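Local coordinates for translocator protein BipD (Burkholderia pseudomallei, PDB 3NFT) that is required for invasion of epithelial cells and survival inside host cells, and probably regulates secretion of the effectors BipB and BipC, at residues R90-L95 and H274-F279. Residues are numbered along the deposited sequence; the frame is centred on the assembly and turned at random.
Sequences RAQRNL and HQNSNF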
loop_
_atom_site.group_PDB
_atom_site.type_symbol
_atom_site.label_atom_id
_atom_site.label_comp_id
_atom_site.label_asym_id
_atom_site.label_seq_id
_atom_site.Cartn_x
_atom_site.Cartn_y
_atom_site.Cartn_z
ATOM N N ARG A 90 -8.655 -15.285 -13.738
ATOM C CA ARG A 90 -8.132 -16.391 -12.905
ATOM C C ARG A 90 -6.600 -16.424 -12.961
ATOM O O ARG A 90 -5.915 -16.520 -11.931
ATOM C CB ARG A 90 -8.719 -17.733 -13.337
ATOM C CG ARG A 90 -10.189 -17.863 -13.017
ATOM C CD ARG A 90 -10.656 -19.341 -13.096
ATOM N NE ARG A 90 -12.061 -19.484 -13.498
ATOM C CZ ARG A 90 -13.115 -19.046 -12.804
ATOM N NH1 ARG A 90 -12.973 -18.398 -11.649
ATOM N NH2 ARG A 90 -14.339 -19.250 -13.282
ATOM N N ALA A 91 -6.062 -16.267 -14.164
ATOM C CA ALA A 91 -4.614 -16.289 -14.342
ATOM C C ALA A 91 -3.952 -15.112 -13.632
ATOM O O ALA A 91 -2.897 -15.241 -13.000
ATOM C CB ALA A 91 -4.266 -16.314 -15.824
ATOM N N GLN A 92 -4.596 -13.948 -13.715
ATOM C CA GLN A 92 -4.072 -12.771 -13.046
ATOM C C GLN A 92 -4.070 -12.946 -11.533
ATOM O O GLN A 92 -3.089 -12.617 -10.854
ATOM C CB GLN A 92 -4.893 -11.551 -13.409
ATOM C CG GLN A 92 -4.732 -11.037 -14.801
ATOM C CD GLN A 92 -5.699 -9.901 -15.110
ATOM O OE1 GLN A 92 -6.884 -9.991 -14.790
ATOM N NE2 GLN A 92 -5.195 -8.828 -15.771
ATOM N N ARG A 93 -5.188 -13.429 -10.997
ATOM C CA ARG A 93 -5.287 -13.661 -9.548
ATOM C C ARG A 93 -4.241 -14.664 -9.077
ATOM O O ARG A 93 -3.608 -14.481 -8.031
ATOM C CB ARG A 93 -6.692 -14.149 -9.176
ATOM C CG ARG A 93 -6.903 -14.212 -7.655
ATOM C CD ARG A 93 -8.341 -14.534 -7.244
ATOM N NE ARG A 93 -8.497 -14.494 -5.776
ATOM C CZ ARG A 93 -9.021 -13.489 -5.066
ATOM N NH1 ARG A 93 -9.484 -12.383 -5.642
ATOM N NH2 ARG A 93 -9.102 -13.604 -3.741
ATOM N N ASN A 94 -4.073 -15.735 -9.848
ATOM C CA ASN A 94 -3.092 -16.775 -9.504
ATOM C C ASN A 94 -1.684 -16.184 -9.428
ATOM O O ASN A 94 -0.925 -16.496 -8.505
ATOM C CB ASN A 94 -3.111 -17.913 -10.523
ATOM C CG ASN A 94 -4.319 -18.843 -10.391
ATOM O OD1 ASN A 94 -4.559 -19.659 -11.287
ATOM N ND2 ASN A 94 -5.070 -18.737 -9.301
ATOM N N LEU A 95 -1.334 -15.329 -10.384
ATOM C CA LEU A 95 -0.005 -14.724 -10.392
ATOM C C LEU A 95 0.172 -13.801 -9.174
ATOM O O LEU A 95 1.203 -13.788 -8.531
ATOM C CB LEU A 95 0.246 -13.981 -11.706
ATOM C CG LEU A 95 1.582 -13.240 -11.873
ATOM C CD1 LEU A 95 2.783 -14.112 -11.497
ATOM C CD2 LEU A 95 1.743 -12.705 -13.301
ATOM N N HIS A 274 -6.977 -1.008 -20.647
ATOM C CA HIS A 274 -6.197 -0.173 -19.735
ATOM C C HIS A 274 -6.000 -0.849 -18.372
ATOM O O HIS A 274 -4.894 -0.835 -17.815
ATOM C CB HIS A 274 -6.806 1.226 -19.576
ATOM C CG HIS A 274 -6.056 2.092 -18.620
ATOM N ND1 HIS A 274 -6.511 2.355 -17.344
ATOM C CD2 HIS A 274 -4.866 2.727 -18.738
ATOM C CE1 HIS A 274 -5.645 3.142 -16.729
ATOM N NE2 HIS A 274 -4.636 3.375 -17.550
ATOM N N GLN A 275 -7.043 -1.483 -17.844
ATOM C CA GLN A 275 -6.919 -2.256 -16.627
ATOM C C GLN A 275 -5.911 -3.392 -16.782
ATOM O O GLN A 275 -5.116 -3.618 -15.888
ATOM C CB GLN A 275 -8.296 -2.800 -16.157
ATOM C CG GLN A 275 -8.328 -4.135 -15.389
ATOM C CD GLN A 275 -7.632 -4.097 -14.056
ATOM O OE1 GLN A 275 -7.456 -3.017 -13.448
ATOM N NE2 GLN A 275 -7.231 -5.280 -13.567
ATOM N N ASN A 276 -5.948 -4.093 -17.909
ATOM C CA ASN A 276 -5.001 -5.171 -18.145
ATOM C C ASN A 276 -3.569 -4.655 -18.236
ATOM O O ASN A 276 -2.660 -5.301 -17.765
ATOM C CB ASN A 276 -5.364 -5.930 -19.409
ATOM C CG ASN A 276 -6.515 -6.906 -19.197
ATOM O OD1 ASN A 276 -6.796 -7.316 -18.061
ATOM N ND2 ASN A 276 -7.114 -7.372 -20.303
ATOM N N SER A 277 -3.377 -3.490 -18.857
ATOM C CA SER A 277 -2.080 -2.816 -18.870
ATOM C C SER A 277 -1.633 -2.465 -17.451
ATOM O O SER A 277 -0.490 -2.723 -17.070
ATOM C CB SER A 277 -2.134 -1.580 -19.772
ATOM O OG SER A 277 -0.907 -0.874 -19.735
ATOM N N ASN A 278 -2.551 -1.896 -16.651
ATOM C CA ASN A 278 -2.269 -1.618 -15.239
ATOM C C ASN A 278 -1.868 -2.879 -14.458
ATOM O O ASN A 278 -0.974 -2.836 -13.606
ATOM C CB ASN A 278 -3.464 -0.941 -14.558
ATOM C CG ASN A 278 -3.568 0.546 -14.882
ATOM O OD1 ASN A 278 -2.636 1.146 -15.435
ATOM N ND2 ASN A 278 -4.687 1.172 -14.481
ATOM N N PHE A 279 -2.508 -4.010 -14.751
ATOM C CA PHE A 279 -2.150 -5.248 -14.088
ATOM C C PHE A 279 -0.712 -5.654 -14.439
ATOM O O PHE A 279 0.086 -5.976 -13.566
ATOM C CB PHE A 279 -3.081 -6.406 -14.442
ATOM C CG PHE A 279 -2.624 -7.703 -13.863
ATOM C CD1 PHE A 279 -3.009 -8.095 -12.582
ATOM C CD2 PHE A 279 -1.777 -8.539 -14.578
ATOM C CE1 PHE A 279 -2.567 -9.286 -12.031
ATOM C CE2 PHE A 279 -1.338 -9.748 -14.010
ATOM C CZ PHE A 279 -1.716 -10.094 -12.737
HETATM O O HOH W 1 -3.150 -8.147 -17.932
HETATM O O HOH W 2 -8.112 -7.489 -15.554
#
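Gln92 lies lengthwise across one face of the Phe279 ring, the two side chains running past each other in opposite directions. Its CG sits over the middle of the ring, 3.6 Å from the centroid, a CH-pi contact. Gln92 CB lies over the outer end, 3.5 Å from Phe279 CE1, and Gln92 NE2 reaches the end nearest the Phe279 backbone, 3.4 Å from Phe279 CG. The amide is tilted 45° against the ring plane. Near that plane, at the ring's edge, Leu95 CD2 adds a looser apolar touch, 4.3 Å from Phe279 CE2.

Beyond the ring the Gln92 amide enters a small polar network. Its NE2 gives a weak, bent hydrogen bond to Asn276 OD1 (3.2 Å, 134° at the hydrogen), the two amide planes standing nearly perpendicular. Two waters complete the link: one donates to Asn276 O and weakly accepts from Gln92 NE2, and the other accepts from Gln275 NE2 and donates to both Gln92 OE1 and Asn276 OD1, so each of these two oxygens receives a hydrogen bond from the same water. The Gln92 chain is extended beyond CG, which carries its amide across the gap, and Phe279 CG, anti to the backbone N, places the ring under the CB-CG stem of Gln92. Asn276 is itself positioned by a hydrogen bond from ND2 to Glu44.

These long side chains bridge axes 12.2 Å apart, inclined at 22° and running the same way. Such packing is consistent with the N-terminal domain acting as an intramolecular chaperone that shields the coiled coil from premature oligomerization. Helix 76-103, from the N-terminal region, thus lies along helix 244-295, most of which is predicted to form a coiled coil, with Ile137 of helix 121-160 touching both Gln92 and Phe279.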